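Alp7A (Bacillus subtilis, PDB 5EC0) binds adenine nucleotide as a bacterial actin-like cytoskeletal protein and probably polymerises into filaments that segregate plasmid DNA. Local coordinates at residues I3-M14 with L18-T28. Numbering follows the deposited sequence.
With ADP (adenosine-5'-diphosphate), chain D.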
loop_
_atom_site.group_PDB
_atom_site.type_symbol
_atom_site.label_atom_id
_atom_site.label_comp_id
_atom_site.label_asym_id
_atom_site.label_seq_id
_atom_site.Cartn_x
_atom_site.Cartn_y
_atom_site.Cartn_z
ATOM N N ILE A 3 20.208 0.238 -8.542
ATOM C CA ILE A 3 18.789 0.564 -8.655
ATOM C C ILE A 3 18.568 2.078 -8.701
ATOM O O ILE A 3 19.055 2.794 -7.831
ATOM C CB ILE A 3 17.992 0.004 -7.466
ATOM C CG1 ILE A 3 17.983 -1.518 -7.487
ATOM C CG2 ILE A 3 16.551 0.545 -7.455
ATOM C CD1 ILE A 3 17.308 -2.085 -6.272
ATOM N N SER A 4 17.823 2.566 -9.689
ATOM C CA SER A 4 17.643 4.005 -9.854
ATOM C C SER A 4 16.552 4.555 -8.941
ATOM O O SER A 4 16.742 5.584 -8.291
ATOM C CB SER A 4 17.310 4.346 -11.309
ATOM O OG SER A 4 18.365 3.953 -12.161
ATOM N N ARG A 5 15.405 3.881 -8.914
ATOM C CA ARG A 5 14.244 4.347 -8.159
ATOM C C ARG A 5 13.625 3.202 -7.376
ATOM O O ARG A 5 13.324 2.139 -7.936
ATOM C CB ARG A 5 13.180 4.955 -9.093
ATOM C CG ARG A 5 13.684 6.070 -10.022
ATOM C CD ARG A 5 12.581 6.575 -10.978
ATOM N NE ARG A 5 11.750 5.475 -11.485
ATOM C CZ ARG A 5 12.093 4.673 -12.487
ATOM N NH1 ARG A 5 13.248 4.850 -13.103
ATOM N NH2 ARG A 5 11.288 3.689 -12.869
ATOM N N MET A 6 13.437 3.397 -6.081
ATOM C CA MET A 6 12.684 2.421 -5.316
ATOM C C MET A 6 11.630 3.104 -4.452
ATOM O O MET A 6 11.946 3.920 -3.588
ATOM C CB MET A 6 13.604 1.571 -4.447
ATOM C CG MET A 6 12.830 0.615 -3.554
ATOM S SD MET A 6 13.932 -0.574 -2.816
ATOM C CE MET A 6 12.777 -1.611 -1.917
ATOM N N ASN A 7 10.379 2.741 -4.711
ATOM C CA ASN A 7 9.214 3.332 -4.083
ATOM C C ASN A 7 8.447 2.296 -3.279
ATOM O O ASN A 7 8.121 1.234 -3.786
ATOM C CB ASN A 7 8.318 3.955 -5.148
ATOM C CG ASN A 7 9.007 5.103 -5.873
ATOM O OD1 ASN A 7 9.512 6.046 -5.246
ATOM N ND2 ASN A 7 9.038 5.027 -7.191
ATOM N N VAL A 8 8.154 2.604 -2.026
ATOM C CA VAL A 8 7.603 1.597 -1.116
ATOM C C VAL A 8 6.355 2.130 -0.442
ATOM O O VAL A 8 6.352 3.256 0.061
ATOM C CB VAL A 8 8.641 1.180 -0.039
ATOM C CG1 VAL A 8 8.021 0.319 1.000
ATOM C CG2 VAL A 8 9.821 0.452 -0.691
ATOM N N ASP A 9 5.297 1.322 -0.488
ATOM C CA ASP A 9 4.070 1.526 0.265
ATOM C C ASP A 9 4.059 0.489 1.393
ATOM O O ASP A 9 3.829 -0.695 1.138
ATOM C CB ASP A 9 2.843 1.360 -0.649
ATOM C CG ASP A 9 1.522 1.744 0.029
ATOM O OD1 ASP A 9 1.415 1.710 1.275
ATOM O OD2 ASP A 9 0.568 2.076 -0.709
ATOM N N PHE A 10 4.351 0.906 2.626
ATOM C CA PHE A 10 4.230 -0.012 3.762
ATOM C C PHE A 10 2.767 -0.085 4.211
ATOM O O PHE A 10 2.375 0.568 5.180
ATOM C CB PHE A 10 5.113 0.426 4.938
ATOM C CG PHE A 10 6.583 0.388 4.656
ATOM C CD1 PHE A 10 7.247 -0.827 4.530
ATOM C CD2 PHE A 10 7.315 1.568 4.553
ATOM C CE1 PHE A 10 8.604 -0.867 4.281
ATOM C CE2 PHE A 10 8.673 1.536 4.300
ATOM C CZ PHE A 10 9.320 0.318 4.164
ATOM N N GLY A 11 1.950 -0.849 3.495
ATOM C CA GLY A 11 0.547 -0.967 3.849
ATOM C C GLY A 11 0.340 -1.799 5.098
ATOM O O GLY A 11 1.274 -2.414 5.608
ATOM N N ASN A 12 -0.889 -1.808 5.604
ATOM C CA ASN A 12 -1.237 -2.645 6.741
ATOM C C ASN A 12 -1.502 -4.074 6.274
ATOM O O ASN A 12 -1.321 -5.023 7.032
ATOM C CB ASN A 12 -2.465 -2.094 7.475
ATOM C CG ASN A 12 -2.346 -0.607 7.804
ATOM O OD1 ASN A 12 -1.306 -0.138 8.266
ATOM N ND2 ASN A 12 -3.424 0.137 7.572
ATOM N N SER A 13 -1.931 -4.212 5.020
ATOM C CA SER A 13 -2.300 -5.506 4.456
ATOM C C SER A 13 -1.173 -6.074 3.600
ATOM O O SER A 13 -0.789 -7.238 3.742
ATOM C CB SER A 13 -3.576 -5.380 3.626
ATOM O OG SER A 13 -3.868 -6.582 2.936
ATOM N N MET A 14 -0.643 -5.234 2.721
ATOM C CA MET A 14 0.450 -5.608 1.841
ATOM C C MET A 14 1.547 -4.539 1.866
ATOM O O MET A 14 1.266 -3.353 1.839
ATOM C CB MET A 14 -0.042 -5.793 0.392
ATOM C CG MET A 14 -1.075 -6.902 0.169
ATOM S SD MET A 14 -0.513 -8.595 0.505
ATOM C CE MET A 14 0.643 -8.851 -0.817
ATOM N N LEU A 18 7.722 -0.460 -5.998
ATOM C CA LEU A 18 8.171 -0.484 -7.377
ATOM C C LEU A 18 9.679 -0.280 -7.415
ATOM O O LEU A 18 10.207 0.694 -6.860
ATOM C CB LEU A 18 7.474 0.600 -8.204
ATOM C CG LEU A 18 5.980 0.543 -8.506
ATOM C CD1 LEU A 18 5.471 1.944 -8.899
ATOM C CD2 LEU A 18 5.765 -0.431 -9.644
ATOM N N ILE A 19 10.372 -1.203 -8.059
ATOM C CA ILE A 19 11.820 -1.114 -8.172
ATOM C C ILE A 19 12.178 -1.018 -9.633
ATOM O O ILE A 19 11.977 -1.969 -10.378
ATOM C CB ILE A 19 12.515 -2.325 -7.538
ATOM C CG1 ILE A 19 12.069 -2.477 -6.077
ATOM C CG2 ILE A 19 14.002 -2.171 -7.624
ATOM C CD1 ILE A 19 12.512 -3.762 -5.424
ATOM N N ASP A 20 12.721 0.138 -10.015
ATOM C CA ASP A 20 12.923 0.531 -11.413
ATOM C C ASP A 20 11.730 0.146 -12.280
ATOM O O ASP A 20 11.897 -0.434 -13.347
ATOM C CB ASP A 20 14.215 -0.074 -11.976
ATOM C CG ASP A 20 15.470 0.578 -11.400
ATOM O OD1 ASP A 20 15.384 1.748 -10.965
ATOM O OD2 ASP A 20 16.540 -0.079 -11.381
ATOM N N GLY A 21 10.525 0.462 -11.800
ATOM C CA GLY A 21 9.303 0.197 -12.544
ATOM C C GLY A 21 8.792 -1.226 -12.421
ATOM O O GLY A 21 7.756 -1.572 -12.985
ATOM N N TYR A 22 9.508 -2.060 -11.679
ATOM C CA TYR A 22 9.063 -3.427 -11.480
ATOM C C TYR A 22 8.253 -3.565 -10.193
ATOM O O TYR A 22 8.730 -3.253 -9.085
ATOM C CB TYR A 22 10.260 -4.379 -11.463
ATOM C CG TYR A 22 9.888 -5.839 -11.297
ATOM C CD1 TYR A 22 9.406 -6.584 -12.362
ATOM C CD2 TYR A 22 10.017 -6.467 -10.066
ATOM C CE1 TYR A 22 9.065 -7.929 -12.204
ATOM C CE2 TYR A 22 9.687 -7.803 -9.900
ATOM C CZ TYR A 22 9.211 -8.528 -10.969
ATOM O OH TYR A 22 8.884 -9.850 -10.784
ATOM N N PHE A 23 7.029 -4.059 -10.350
ATOM C CA PHE A 23 6.116 -4.270 -9.230
ATOM C C PHE A 23 6.148 -5.684 -8.615
ATOM O O PHE A 23 6.155 -6.693 -9.326
ATOM C CB PHE A 23 4.678 -3.955 -9.668
ATOM C CG PHE A 23 3.650 -4.212 -8.597
ATOM C CD1 PHE A 23 3.379 -3.244 -7.632
ATOM C CD2 PHE A 23 2.961 -5.426 -8.548
ATOM C CE1 PHE A 23 2.440 -3.472 -6.628
ATOM C CE2 PHE A 23 2.022 -5.672 -7.544
ATOM C CZ PHE A 23 1.757 -4.692 -6.583
ATOM N N PHE A 24 6.173 -5.741 -7.284
ATOM C CA PHE A 24 5.801 -6.951 -6.554
ATOM C C PHE A 24 5.377 -6.534 -5.154
ATOM O O PHE A 24 5.628 -5.404 -4.735
ATOM C CB PHE A 24 6.942 -7.996 -6.507
ATOM C CG PHE A 24 8.136 -7.572 -5.695
ATOM C CD1 PHE A 24 8.168 -7.774 -4.320
ATOM C CD2 PHE A 24 9.241 -6.992 -6.306
ATOM C CE1 PHE A 24 9.274 -7.393 -3.565
ATOM C CE2 PHE A 24 10.360 -6.624 -5.556
ATOM C CZ PHE A 24 10.371 -6.825 -4.180
ATOM N N GLU A 25 4.717 -7.444 -4.451
ATOM C CA GLU A 25 4.209 -7.172 -3.119
ATOM C C GLU A 25 4.335 -8.411 -2.235
ATOM O O GLU A 25 4.489 -9.522 -2.727
ATOM C CB GLU A 25 2.754 -6.698 -3.178
ATOM C CG GLU A 25 1.835 -7.538 -4.042
ATOM C CD GLU A 25 0.387 -7.047 -4.008
ATOM O OE1 GLU A 25 0.053 -6.260 -3.109
ATOM O OE2 GLU A 25 -0.425 -7.447 -4.877
ATOM N N LEU A 26 4.280 -8.193 -0.930
ATOM C CA LEU A 26 4.506 -9.221 0.075
ATOM C C LEU A 26 3.502 -9.014 1.169
ATOM O O LEU A 26 3.162 -7.869 1.469
ATOM C CB LEU A 26 5.915 -9.128 0.687
ATOM C CG LEU A 26 7.187 -9.177 -0.161
ATOM C CD1 LEU A 26 8.396 -8.771 0.680
ATOM C CD2 LEU A 26 7.368 -10.571 -0.726
ATOM N N PRO A 27 3.044 -10.106 1.790
ATOM C CA PRO A 27 2.260 -9.985 3.022
ATOM C C PRO A 27 3.049 -9.193 4.058
ATOM O O PRO A 27 4.274 -9.310 4.087
ATOM C CB PRO A 27 2.058 -11.436 3.463
ATOM C CG PRO A 27 2.176 -12.229 2.205
ATOM C CD PRO A 27 3.160 -11.502 1.333
ATOM N N THR A 28 2.366 -8.412 4.888
ATOM C CA THR A 28 3.031 -7.492 5.822
ATOM C C THR A 28 3.702 -8.189 7.015
ATOM O O THR A 28 4.603 -7.634 7.641
ATOM C CB THR A 28 2.014 -6.431 6.337
ATOM O OG1 THR A 28 1.544 -5.655 5.230
ATOM C CG2 THR A 28 2.638 -5.482 7.345
HETATM P PB ADP D . -4.457 -1.239 4.234
HETATM O O1B ADP D . -3.028 -0.901 3.826
HETATM O O2B ADP D . -5.013 -0.469 5.420
HETATM O O3B ADP D . -4.788 -2.709 4.336
HETATM P PA ADP D . -5.161 -1.184 1.425
HETATM O O1A ADP D . -3.906 -2.006 1.232
HETATM O O2A ADP D . -5.437 0.006 0.524
HETATM O O3A ADP D . -5.335 -0.726 2.971
HETATM O "O5'" ADP D . -6.427 -2.153 1.334
HETATM C "C5'" ADP D . -6.353 -3.540 1.637
HETATM C "C4'" ADP D . -7.633 -4.111 1.065
HETATM O "O4'" ADP D . -7.497 -4.168 -0.352
HETATM C "C3'" ADP D . -7.941 -5.532 1.498
HETATM O "O3'" ADP D . -8.884 -5.534 2.569
HETATM C "C2'" ADP D . -8.559 -6.173 0.271
HETATM O "O2'" ADP D . -9.947 -6.372 0.533
HETATM C "C1'" ADP D . -8.391 -5.153 -0.850
HETATM N N9 ADP D . -7.839 -5.707 -2.107
HETATM C C8 ADP D . -8.374 -5.445 -3.319
HETATM N N7 ADP D . -7.681 -6.063 -4.301
HETATM C C5 ADP D . -6.671 -6.725 -3.715
HETATM C C6 ADP D . -5.577 -7.578 -4.219
HETATM N N6 ADP D . -5.466 -7.812 -5.555
HETATM N N1 ADP D . -4.718 -8.089 -3.310
HETATM C C2 ADP D . -4.864 -7.842 -1.988
HETATM N N3 ADP D . -5.840 -7.071 -1.445
HETATM C C4 ADP D . -6.770 -6.495 -2.262
HETATM O O HOH W 1 18.845 1.313 -12.769
#
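The phosphate-binding beta hairpin at the start of the actin fold holds this contact, where strand 2-10 runs antiparallel to strand 14-19. Strand 22-33 follows antiparallel after a type I' turn from Ile19 to Tyr22. Asn7 and Leu18 form a hydrogen-bonded pair. Asn7 N gives a bond of 3.0 Å to Leu18 O, and Leu18 N returns one of 2.8 Å to Asn7 O. Asp20 ties down the corner at Ser4. Its backbone N bonds Arg5 O at 2.9 Å, nearly straight. Its carboxylate swings back beside its backbone N (chi1 -72°), which brings OD1 to the chain of the first strand. OD1 takes two amides: Ser4 N at 2.9 Å on its syn lone pair, and Arg5 N almost in line with the C-O bond. A water joins OD2 to Ser4 OG. The Arg5 guanidinium lies obliquely by the Gly21 backbone; its NH2 forms a salt bridge with Glu370 and its NH1 a hydrogen bond with Gln377, both on helix 364-386.

On the face carrying Met6 and Ile19, these two side chains lie side by side. Ile3 crosses Ile19 at an angle, with Ile3 CD1 3.6 Å from Ile19 CG2.

At the other end, Met14 faces Pro27 of strand 22-33 in a non-hydrogen-bonded pair and folds back, bent at chi2 and chi3 (-64° and -69°). This lays Met14 CE 3.5 Å from Leu26 C and across the side chain of Glu25, whose OE2 forms a salt bridge with Arg362 of the ADP pocket. Thr28 OG1 sits under the turn, 3.2 Å from Ser13 O. There, Asn12 N bonds ADP O1B, and Asn12 ND2 reaches ADP O2B at 2.7 Å. A beta hairpin whose turn, the phosphate-1 loop, binds the beta-phosphate is characteristic of actin-like ATPases such as ParM.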